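Local structure of ORF99 (Acidianus Filamentous Virus 1, 3DF6) at residues F6-L10 and M27-L33; D20-E26 and I90-N94; F38-I42 and L73-Y77. The protein is of unknown function but withstands heat and acid and, as a member of the AcrID1 family, may act as an inhibitor of host CRISPR immunity. The protein carries 2 engineered substitutions. All coordinates share one frame; numbering follows the deposited sequence.

Contact 1 of 3, residues F6-L10 and M27-L33; sequences FHKLL and MKLNTTL. Engineered in segment 27-33: Met-27 (natural residue Leu).
Phe-6 meets the strand with the edge of its ring: CE2 lies 3.3 Å from Thr-31 CG2, and CZ is 3.7 Å from Leu-29 CD2. Its CG stands opposite the backbone N (chi1 177°), which swings the ring off the helix toward the strand. His-7 contributes the polar bond. Its NE2 and Thr-31 OG1 are 2.6 Å apart in a nearly straight hydrogen bond (167°), with the hydroxyl at the edge of the imidazole. Leu-33 CD1 covers the middle of one face of this ring in a CH-pi contact, 3.9 Å from the centroid. ND1 has a weak hydrogen bond to Glu-37, so both ring nitrogens have partners. The segment axes cross at 95° and 10.3 Å, evidence of an N-terminal helix laid across strand 25-34, the outermost strand of an antiparallel sheet within this chain. One turn beyond Phe-6, Leu-10 divides its two methyls. CD1 reaches Thr-31 CG2 at 3.9 Å, tip to tip, whereas CD2 packs 3.6 Å from CE of Met-27, an engineered residue present as selenomethionine.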
loop_
_atom_site.group_PDB
_atom_site.type_symbol
_atom_site.label_atom_id
_atom_site.label_comp_id
_atom_site.label_asym_id
_atom_site.label_seq_id
_atom_site.Cartn_x
_atom_site.Cartn_y
_atom_site.Cartn_z
ATOM N N PHE C 6 -7.906 -9.311 6.293
ATOM C CA PHE C 6 -6.620 -8.657 6.064
ATOM C C PHE C 6 -5.902 -9.259 4.848
ATOM O O PHE C 6 -5.449 -8.518 3.965
ATOM C CB PHE C 6 -5.766 -8.704 7.353
ATOM C CG PHE C 6 -4.385 -8.116 7.201
ATOM C CD1 PHE C 6 -4.187 -6.737 7.244
ATOM C CD2 PHE C 6 -3.272 -8.943 7.011
ATOM C CE1 PHE C 6 -2.910 -6.192 7.106
ATOM C CE2 PHE C 6 -1.984 -8.396 6.891
ATOM C CZ PHE C 6 -1.812 -7.025 6.915
ATOM N N HIS C 7 -5.848 -10.595 4.764
ATOM C CA HIS C 7 -5.165 -11.226 3.631
ATOM C C HIS C 7 -5.921 -11.015 2.324
ATOM O O HIS C 7 -5.302 -10.805 1.273
ATOM C CB HIS C 7 -4.889 -12.711 3.908
ATOM C CG HIS C 7 -4.007 -12.935 5.099
ATOM N ND1 HIS C 7 -3.922 -14.144 5.752
ATOM C CD2 HIS C 7 -3.188 -12.089 5.769
ATOM C CE1 HIS C 7 -3.077 -14.039 6.765
ATOM N NE2 HIS C 7 -2.628 -12.797 6.804
ATOM N N LYS C 8 -7.248 -11.063 2.397
ATOM C CA LYS C 8 -8.102 -10.694 1.263
ATOM C C LYS C 8 -7.821 -9.267 0.765
ATOM O O LYS C 8 -7.781 -9.029 -0.443
ATOM C CB LYS C 8 -9.592 -10.831 1.619
ATOM C CG LYS C 8 -10.160 -12.205 1.353
ATOM C CD LYS C 8 -11.662 -12.295 1.695
ATOM C CE LYS C 8 -12.525 -11.342 0.842
ATOM N NZ LYS C 8 -13.938 -11.308 1.298
ATOM N N LEU C 9 -7.665 -8.318 1.682
ATOM C CA LEU C 9 -7.289 -6.952 1.292
ATOM C C LEU C 9 -5.912 -6.888 0.617
ATOM O O LEU C 9 -5.746 -6.212 -0.407
ATOM C CB LEU C 9 -7.379 -5.965 2.470
ATOM C CG LEU C 9 -6.955 -4.514 2.168
ATOM C CD1 LEU C 9 -7.859 -3.510 2.859
ATOM C CD2 LEU C 9 -5.463 -4.233 2.525
ATOM N N LEU C 10 -4.928 -7.606 1.157
ATOM C CA LEU C 10 -3.603 -7.617 0.526
ATOM C C LEU C 10 -3.655 -8.129 -0.918
ATOM O O LEU C 10 -2.982 -7.580 -1.798
ATOM C CB LEU C 10 -2.611 -8.459 1.327
ATOM C CG LEU C 10 -2.317 -8.034 2.779
ATOM C CD1 LEU C 10 -1.318 -9.001 3.433
ATOM C CD2 LEU C 10 -1.813 -6.594 2.832
HETATM N N MSE C 27 4.524 -2.005 1.010
HETATM C CA MSE C 27 3.935 -2.181 2.333
HETATM C C MSE C 27 4.887 -3.052 3.136
HETATM O O MSE C 27 5.395 -4.053 2.621
HETATM C CB MSE C 27 2.598 -2.904 2.261
HETATM C CG MSE C 27 1.460 -2.162 1.629
HETATM SE SE MSE C 27 -0.091 -3.335 1.775
HETATM C CE MSE C 27 0.428 -4.805 0.625
ATOM N N LYS C 28 5.123 -2.646 4.374
ATOM C CA LYS C 28 5.872 -3.438 5.322
ATOM C C LYS C 28 4.850 -4.134 6.207
ATOM O O LYS C 28 3.869 -3.506 6.641
ATOM C CB LYS C 28 6.791 -2.544 6.143
ATOM C CG LYS C 28 7.720 -3.289 7.090
ATOM C CD LYS C 28 8.680 -2.310 7.752
ATOM C CE LYS C 28 9.791 -3.033 8.532
ATOM N NZ LYS C 28 9.205 -3.782 9.666
ATOM N N LEU C 29 5.093 -5.426 6.457
ATOM C CA LEU C 29 4.111 -6.323 7.040
ATOM C C LEU C 29 4.732 -7.541 7.712
ATOM O O LEU C 29 5.822 -7.981 7.346
ATOM C CB LEU C 29 3.366 -7.081 5.913
ATOM C CG LEU C 29 2.661 -6.251 4.836
ATOM C CD1 LEU C 29 2.456 -7.058 3.571
ATOM C CD2 LEU C 29 1.324 -5.697 5.418
ATOM N N ASN C 30 3.916 -8.151 8.610
ATOM C CA ASN C 30 4.408 -9.311 9.358
ATOM C C ASN C 30 3.190 -10.165 9.579
ATOM O O ASN C 30 2.605 -10.172 10.651
ATOM C CB ASN C 30 5.107 -8.998 10.676
ATOM C CG ASN C 30 5.762 -10.215 11.302
ATOM O OD1 ASN C 30 5.714 -11.329 10.772
ATOM N ND2 ASN C 30 6.365 -10.004 12.459
ATOM N N THR C 31 2.785 -10.875 8.539
ATOM C CA THR C 31 1.580 -11.692 8.614
ATOM C C THR C 31 1.847 -13.014 7.895
ATOM O O THR C 31 2.647 -13.070 6.948
ATOM C CB THR C 31 0.339 -10.895 8.044
ATOM O OG1 THR C 31 -0.875 -11.627 8.269
ATOM C CG2 THR C 31 0.507 -10.566 6.549
ATOM N N THR C 32 1.209 -14.083 8.362
ATOM C CA THR C 32 1.494 -15.407 7.838
ATOM C C THR C 32 0.342 -15.937 6.992
ATOM O O THR C 32 -0.774 -16.140 7.488
ATOM C CB THR C 32 1.860 -16.405 8.973
ATOM O OG1 THR C 32 3.032 -15.935 9.640
ATOM C CG2 THR C 32 2.148 -17.803 8.398
ATOM N N LEU C 33 0.645 -16.164 5.719
ATOM C CA LEU C 33 -0.309 -16.626 4.729
ATOM C C LEU C 33 -0.242 -18.124 4.505
ATOM O O LEU C 33 0.850 -18.685 4.361
ATOM C CB LEU C 33 -0.033 -15.970 3.376
ATOM C CG LEU C 33 -0.596 -14.578 3.065
ATOM C CD1 LEU C 33 -0.069 -13.531 4.044
ATOM C CD2 LEU C 33 -0.231 -14.211 1.638
#

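Contact 2 of 3, residues D20-E26 and I90-N94; sequences DRIKEFE and IKGVN
Glu-24 leaves its backbone beside Gly-92 and ends at Asn-94: Glu-24 CB lies 3.3 Å from Gly-92 O, Glu-24 CG comes 3.6 Å from Asn-94 ND2, and Glu-24 CD is 3.7 Å from Asn-94 N. At the end, Glu-24 OE2 accepts the Asn-94 N-H at 2.8 Å and 175°, using the lone pair turned away from OE1. The carboxylate therefore takes up a backbone amide of strand 84-96 where the chain turns a corner. Asn-94 OD1 is held separately by Lys-71, which also forms a salt bridge with Asp-20. Beyond the corner, Phe-25, with CG set between the backbone N and the carbonyl carbon (chi1 76°), lays its ring over the backbone of Gly-92, whose N sits 3.7 Å above the ring plane toward the rim. Ile-90 CG2 meets the edge of that ring, 3.6 Å from Phe-25 CZ. Reciprocal bonds, Phe-25 N to Gly-92 O (3.0 Å) and Gly-92 N to Phe-25 O (2.7 Å), define a hydrogen-bonded antiparallel pair. Glu-26 and Lys-91 form the next, non-hydrogen-bonded pair, projecting on the same face with a long salt bridge. This antiparallel beta ladder belongs to a sheet that runs on into the second subunit.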
loop_
_atom_site.group_PDB
_atom_site.type_symbol
_atom_site.label_atom_id
_atom_site.label_comp_id
_atom_site.label_asym_id
_atom_site.label_seq_id
_atom_site.Cartn_x
_atom_site.Cartn_y
_atom_site.Cartn_z
ATOM N N ASP C 20 -3.563 -1.174 -12.540
ATOM C CA ASP C 20 -3.002 0.163 -12.597
ATOM C C ASP C 20 -3.890 1.247 -11.983
ATOM O O ASP C 20 -3.762 2.417 -12.316
ATOM C CB ASP C 20 -2.593 0.551 -14.025
ATOM C CG ASP C 20 -1.524 1.613 -14.039
ATOM O OD1 ASP C 20 -0.611 1.567 -13.181
ATOM O OD2 ASP C 20 -1.602 2.500 -14.906
ATOM N N ARG C 21 -4.791 0.855 -11.091
ATOM C CA ARG C 21 -5.502 1.799 -10.238
ATOM C C ARG C 21 -4.544 2.236 -9.124
ATOM O O ARG C 21 -4.407 3.448 -8.826
ATOM C CB ARG C 21 -6.787 1.163 -9.703
ATOM C CG ARG C 21 -7.696 0.672 -10.823
ATOM C CD ARG C 21 -9.171 0.672 -10.431
ATOM N NE ARG C 21 -9.687 2.016 -10.190
ATOM C CZ ARG C 21 -10.982 2.312 -10.129
ATOM N NH1 ARG C 21 -11.890 1.358 -10.304
ATOM N NH2 ARG C 21 -11.371 3.555 -9.895
ATOM N N ILE C 22 -3.864 1.249 -8.526
ATOM C CA ILE C 22 -2.683 1.554 -7.719
ATOM C C ILE C 22 -1.525 1.518 -8.714
ATOM O O ILE C 22 -1.256 0.485 -9.320
ATOM C CB ILE C 22 -2.484 0.588 -6.549
ATOM C CG1 ILE C 22 -3.630 0.734 -5.518
ATOM C CG2 ILE C 22 -1.141 0.847 -5.848
ATOM C CD1 ILE C 22 -3.717 -0.469 -4.533
ATOM N N LYS C 23 -0.891 2.669 -8.940
ATOM C CA LYS C 23 0.177 2.756 -9.928
ATOM C C LYS C 23 1.415 1.988 -9.438
ATOM O O LYS C 23 1.990 1.195 -10.190
ATOM C CB LYS C 23 0.564 4.211 -10.181
ATOM C CG LYS C 23 -0.603 5.176 -10.474
ATOM C CD LYS C 23 -1.463 4.711 -11.615
ATOM C CE LYS C 23 -2.752 5.557 -11.710
ATOM N NZ LYS C 23 -3.665 5.001 -12.728
ATOM N N GLU C 24 1.836 2.283 -8.200
ATOM C CA GLU C 24 2.964 1.608 -7.525
ATOM C C GLU C 24 2.691 1.619 -6.026
ATOM O O GLU C 24 1.901 2.440 -5.545
ATOM C CB GLU C 24 4.289 2.359 -7.785
ATOM C CG GLU C 24 4.698 2.366 -9.264
ATOM C CD GLU C 24 6.125 2.809 -9.444
ATOM O OE1 GLU C 24 6.506 3.808 -8.795
ATOM O OE2 GLU C 24 6.870 2.151 -10.222
ATOM N N PHE C 25 3.350 0.751 -5.273
ATOM C CA PHE C 25 3.108 0.728 -3.821
ATOM C C PHE C 25 4.210 -0.063 -3.151
ATOM O O PHE C 25 4.971 -0.778 -3.817
ATOM C CB PHE C 25 1.728 0.102 -3.481
ATOM C CG PHE C 25 1.703 -1.415 -3.599
ATOM C CD1 PHE C 25 1.945 -2.216 -2.482
ATOM C CD2 PHE C 25 1.503 -2.028 -4.833
ATOM C CE1 PHE C 25 1.958 -3.626 -2.602
ATOM C CE2 PHE C 25 1.524 -3.443 -4.958
ATOM C CZ PHE C 25 1.744 -4.222 -3.843
ATOM N N GLU C 26 4.301 0.089 -1.837
ATOM C CA GLU C 26 5.093 -0.795 -0.999
ATOM C C GLU C 26 4.413 -0.865 0.355
ATOM O O GLU C 26 3.786 0.102 0.799
ATOM C CB GLU C 26 6.535 -0.290 -0.847
ATOM C CG GLU C 26 6.660 1.038 -0.164
ATOM C CD GLU C 26 8.107 1.552 -0.149
ATOM O OE1 GLU C 26 9.057 0.747 -0.356
ATOM O OE2 GLU C 26 8.278 2.759 0.116
ATOM N N ILE C 90 5.779 -6.303 0.591
ATOM C CA ILE C 90 5.275 -6.418 -0.754
ATOM C C ILE C 90 5.524 -5.041 -1.420
ATOM O O ILE C 90 5.261 -3.996 -0.807
ATOM C CB ILE C 90 3.745 -6.761 -0.805
ATOM C CG1 ILE C 90 3.426 -8.019 0.012
ATOM C CG2 ILE C 90 3.324 -7.019 -2.275
ATOM C CD1 ILE C 90 1.883 -8.398 0.130
ATOM N N LYS C 91 6.047 -5.051 -2.647
ATOM C CA LYS C 91 6.322 -3.830 -3.392
ATOM C C LYS C 91 5.934 -4.012 -4.850
ATOM O O LYS C 91 6.258 -5.043 -5.465
ATOM C CB LYS C 91 7.795 -3.448 -3.288
ATOM C CG LYS C 91 8.199 -2.153 -4.028
ATOM C CD LYS C 91 9.693 -1.867 -3.775
ATOM C CE LYS C 91 10.220 -0.649 -4.538
ATOM N NZ LYS C 91 9.351 0.555 -4.334
ATOM N N GLY C 92 5.235 -3.010 -5.388
ATOM C CA GLY C 92 4.759 -3.045 -6.770
ATOM C C GLY C 92 5.373 -1.879 -7.517
ATOM O O GLY C 92 5.275 -0.736 -7.073
ATOM N N VAL C 93 6.001 -2.179 -8.648
ATOM C CA VAL C 93 6.760 -1.211 -9.433
ATOM C C VAL C 93 6.299 -1.295 -10.896
ATOM O O VAL C 93 5.958 -2.372 -11.380
ATOM C CB VAL C 93 8.287 -1.565 -9.262
ATOM C CG1 VAL C 93 9.135 -1.122 -10.399
ATOM C CG2 VAL C 93 8.820 -0.993 -7.945
ATOM N N ASN C 94 6.311 -0.178 -11.609
ATOM C CA ASN C 94 6.057 -0.185 -13.047
ATOM C C ASN C 94 7.374 -0.191 -13.762
ATOM O O ASN C 94 8.329 0.342 -13.235
ATOM C CB ASN C 94 5.359 1.095 -13.453
ATOM C CG ASN C 94 3.953 1.127 -12.997
ATOM O OD1 ASN C 94 3.280 0.104 -12.997
ATOM N ND2 ASN C 94 3.493 2.292 -12.603
#

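Contact 3 of 3, residues F38-I42 and L73-Y77; sequences FEELI and LFVEY
The helical bond from Ile-42 N to Phe-38 O (3.2 Å) joins residues one turn apart, so that both side chains lie on the same side of the helix and touch Val-75. No hydrogen bond crosses between the segments; the packing is apolar and aromatic. Phe-38, its side chain extended away from the backbone N (chi1 -169°), directs a ring edge at the face of Tyr-77. The centroids are 4.9 Å apart with planes at 65°, an edge-to-face pair. Phe-38 CZ does the touching, 3.6 Å from Tyr-77 CE2 and displaced toward the rim of the tyrosine ring. The same Phe-38 ring brings CE1 to 3.8 Å from Val-75 CG1, while Ile-42 CD1 covers one of its faces. Helix 35-42 runs against strand 69-80 with segment axes 11.2 Å apart and at 157°, nearly antiparallel; it packs on the face of the sheet that carries Leu-73, Val-75 and Tyr-77. Toward the helix's C-terminal end the fit is less close: Ile-42 CG1 stands 4.3 Å from Val-75 CG2 and 4.4 Å from Leu-73 CD2. Phe-38 also stacks with Tyr-85, and buried Tyr-77 meets Phe-57 and hydrogen-bonds Asp-59 through its hydroxyl.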
loop_
_atom_site.group_PDB
_atom_site.type_symbol
_atom_site.label_atom_id
_atom_site.label_comp_id
_atom_site.label_asym_id
_atom_site.label_seq_id
_atom_site.Cartn_x
_atom_site.Cartn_y
_atom_site.Cartn_z
ATOM N N PHE C 38 -1.195 -17.252 -0.424
ATOM C CA PHE C 38 0.043 -16.838 -1.098
ATOM C C PHE C 38 -0.069 -16.959 -2.624
ATOM O O PHE C 38 0.343 -16.060 -3.351
ATOM C CB PHE C 38 1.241 -17.617 -0.538
ATOM C CG PHE C 38 2.596 -17.078 -0.967
ATOM C CD1 PHE C 38 3.124 -15.939 -0.386
ATOM C CD2 PHE C 38 3.359 -17.758 -1.911
ATOM C CE1 PHE C 38 4.375 -15.437 -0.776
ATOM C CE2 PHE C 38 4.623 -17.278 -2.305
ATOM C CZ PHE C 38 5.121 -16.096 -1.730
ATOM N N GLU C 39 -0.651 -18.058 -3.088
ATOM C CA GLU C 39 -0.894 -18.310 -4.507
ATOM C C GLU C 39 -1.890 -17.335 -5.130
ATOM O O GLU C 39 -1.704 -16.845 -6.261
ATOM C CB GLU C 39 -1.322 -19.775 -4.705
ATOM C CG GLU C 39 -0.142 -20.699 -4.535
ATOM C CD GLU C 39 -0.492 -22.164 -4.589
ATOM O OE1 GLU C 39 -1.694 -22.508 -4.708
ATOM O OE2 GLU C 39 0.464 -22.974 -4.509
ATOM N N GLU C 40 -2.928 -17.043 -4.373
ATOM C CA GLU C 40 -3.897 -16.023 -4.724
ATOM C C GLU C 40 -3.246 -14.643 -4.850
ATOM O O GLU C 40 -3.578 -13.891 -5.759
ATOM C CB GLU C 40 -5.023 -16.016 -3.680
ATOM C CG GLU C 40 -6.205 -15.153 -4.020
ATOM C CD GLU C 40 -6.890 -15.522 -5.322
ATOM O OE1 GLU C 40 -6.967 -16.733 -5.657
ATOM O OE2 GLU C 40 -7.372 -14.580 -5.999
ATOM N N LEU C 41 -2.314 -14.332 -3.946
ATOM C CA LEU C 41 -1.592 -13.055 -3.933
ATOM C C LEU C 41 -0.803 -12.800 -5.231
ATOM O O LEU C 41 -0.843 -11.701 -5.798
ATOM C CB LEU C 41 -0.619 -13.020 -2.746
ATOM C CG LEU C 41 0.191 -11.735 -2.474
ATOM C CD1 LEU C 41 -0.730 -10.606 -2.007
ATOM C CD2 LEU C 41 1.282 -11.983 -1.433
ATOM N N ILE C 42 -0.100 -13.835 -5.676
ATOM C CA ILE C 42 0.853 -13.757 -6.768
ATOM C C ILE C 42 0.263 -14.047 -8.155
ATOM O O ILE C 42 0.751 -13.514 -9.159
ATOM C CB ILE C 42 2.054 -14.647 -6.415
ATOM C CG1 ILE C 42 2.811 -13.952 -5.281
ATOM C CG2 ILE C 42 2.958 -14.918 -7.614
ATOM C CD1 ILE C 42 3.575 -14.879 -4.399
ATOM N N LEU C 73 6.166 -7.230 -9.165
ATOM C CA LEU C 73 5.783 -7.438 -7.772
ATOM C C LEU C 73 6.911 -8.117 -7.003
ATOM O O LEU C 73 7.379 -9.189 -7.380
ATOM C CB LEU C 73 4.521 -8.313 -7.713
ATOM C CG LEU C 73 3.890 -8.451 -6.324
ATOM C CD1 LEU C 73 3.135 -7.117 -5.967
ATOM C CD2 LEU C 73 2.993 -9.670 -6.240
ATOM N N PHE C 74 7.364 -7.486 -5.925
ATOM C CA PHE C 74 8.385 -8.073 -5.072
ATOM C C PHE C 74 7.732 -8.500 -3.763
ATOM O O PHE C 74 7.088 -7.683 -3.105
ATOM C CB PHE C 74 9.476 -7.044 -4.776
ATOM C CG PHE C 74 10.207 -6.575 -5.985
ATOM C CD1 PHE C 74 11.411 -7.168 -6.341
ATOM C CD2 PHE C 74 9.699 -5.530 -6.774
ATOM C CE1 PHE C 74 12.117 -6.741 -7.465
ATOM C CE2 PHE C 74 10.388 -5.096 -7.917
ATOM C CZ PHE C 74 11.604 -5.713 -8.265
ATOM N N VAL C 75 7.905 -9.768 -3.387
ATOM C CA VAL C 75 7.343 -10.295 -2.142
ATOM C C VAL C 75 8.483 -10.846 -1.305
ATOM O O VAL C 75 9.199 -11.747 -1.730
ATOM C CB VAL C 75 6.274 -11.419 -2.376
ATOM C CG1 VAL C 75 5.666 -11.868 -1.052
ATOM C CG2 VAL C 75 5.169 -10.940 -3.317
ATOM N N GLU C 76 8.671 -10.268 -0.129
ATOM C CA GLU C 76 9.685 -10.719 0.794
ATOM C C GLU C 76 9.025 -11.610 1.850
ATOM O O GLU C 76 8.063 -11.192 2.499
ATOM C CB GLU C 76 10.330 -9.505 1.466
ATOM C CG GLU C 76 11.561 -9.820 2.304
ATOM C CD GLU C 76 11.970 -8.646 3.210
ATOM O OE1 GLU C 76 11.257 -7.633 3.222
ATOM O OE2 GLU C 76 13.000 -8.742 3.906
ATOM N N TYR C 77 9.533 -12.830 2.026
ATOM C CA TYR C 77 8.881 -13.782 2.927
ATOM C C TYR C 77 9.818 -14.793 3.571
ATOM O O TYR C 77 10.943 -15.028 3.088
ATOM C CB TYR C 77 7.740 -14.538 2.213
ATOM C CG TYR C 77 8.168 -15.391 1.025
ATOM C CD1 TYR C 77 8.454 -16.753 1.174
ATOM C CD2 TYR C 77 8.292 -14.822 -0.245
ATOM C CE1 TYR C 77 8.847 -17.529 0.068
ATOM C CE2 TYR C 77 8.669 -15.571 -1.333
ATOM C CZ TYR C 77 8.940 -16.920 -1.180
ATOM O OH TYR C 77 9.313 -17.633 -2.286
#

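In the fold
From the N terminus, helix 3-18 opens contact 1, which closes when the chain returns as strand 25-34. Before it closes, residues 20-26 have begun contact 2, completed only at residues 90-94, so these two cross. Contact 3 starts in helix 35-42, after contact 1 has closed, and ends in strand 69-80; it follows contact 1 in series and nests inside the long loop of contact 2. Together they fasten both helices to one antiparallel sheet, in which strands 25-34, 84-96 and 69-80 are consecutive neighbours. Leu-33 packs on Leu-41 between contacts 1 and 3, and Leu-73 on Phe-25 and Ile-90 between 3 and 2. Contacts 1 and 2 also reach the second subunit.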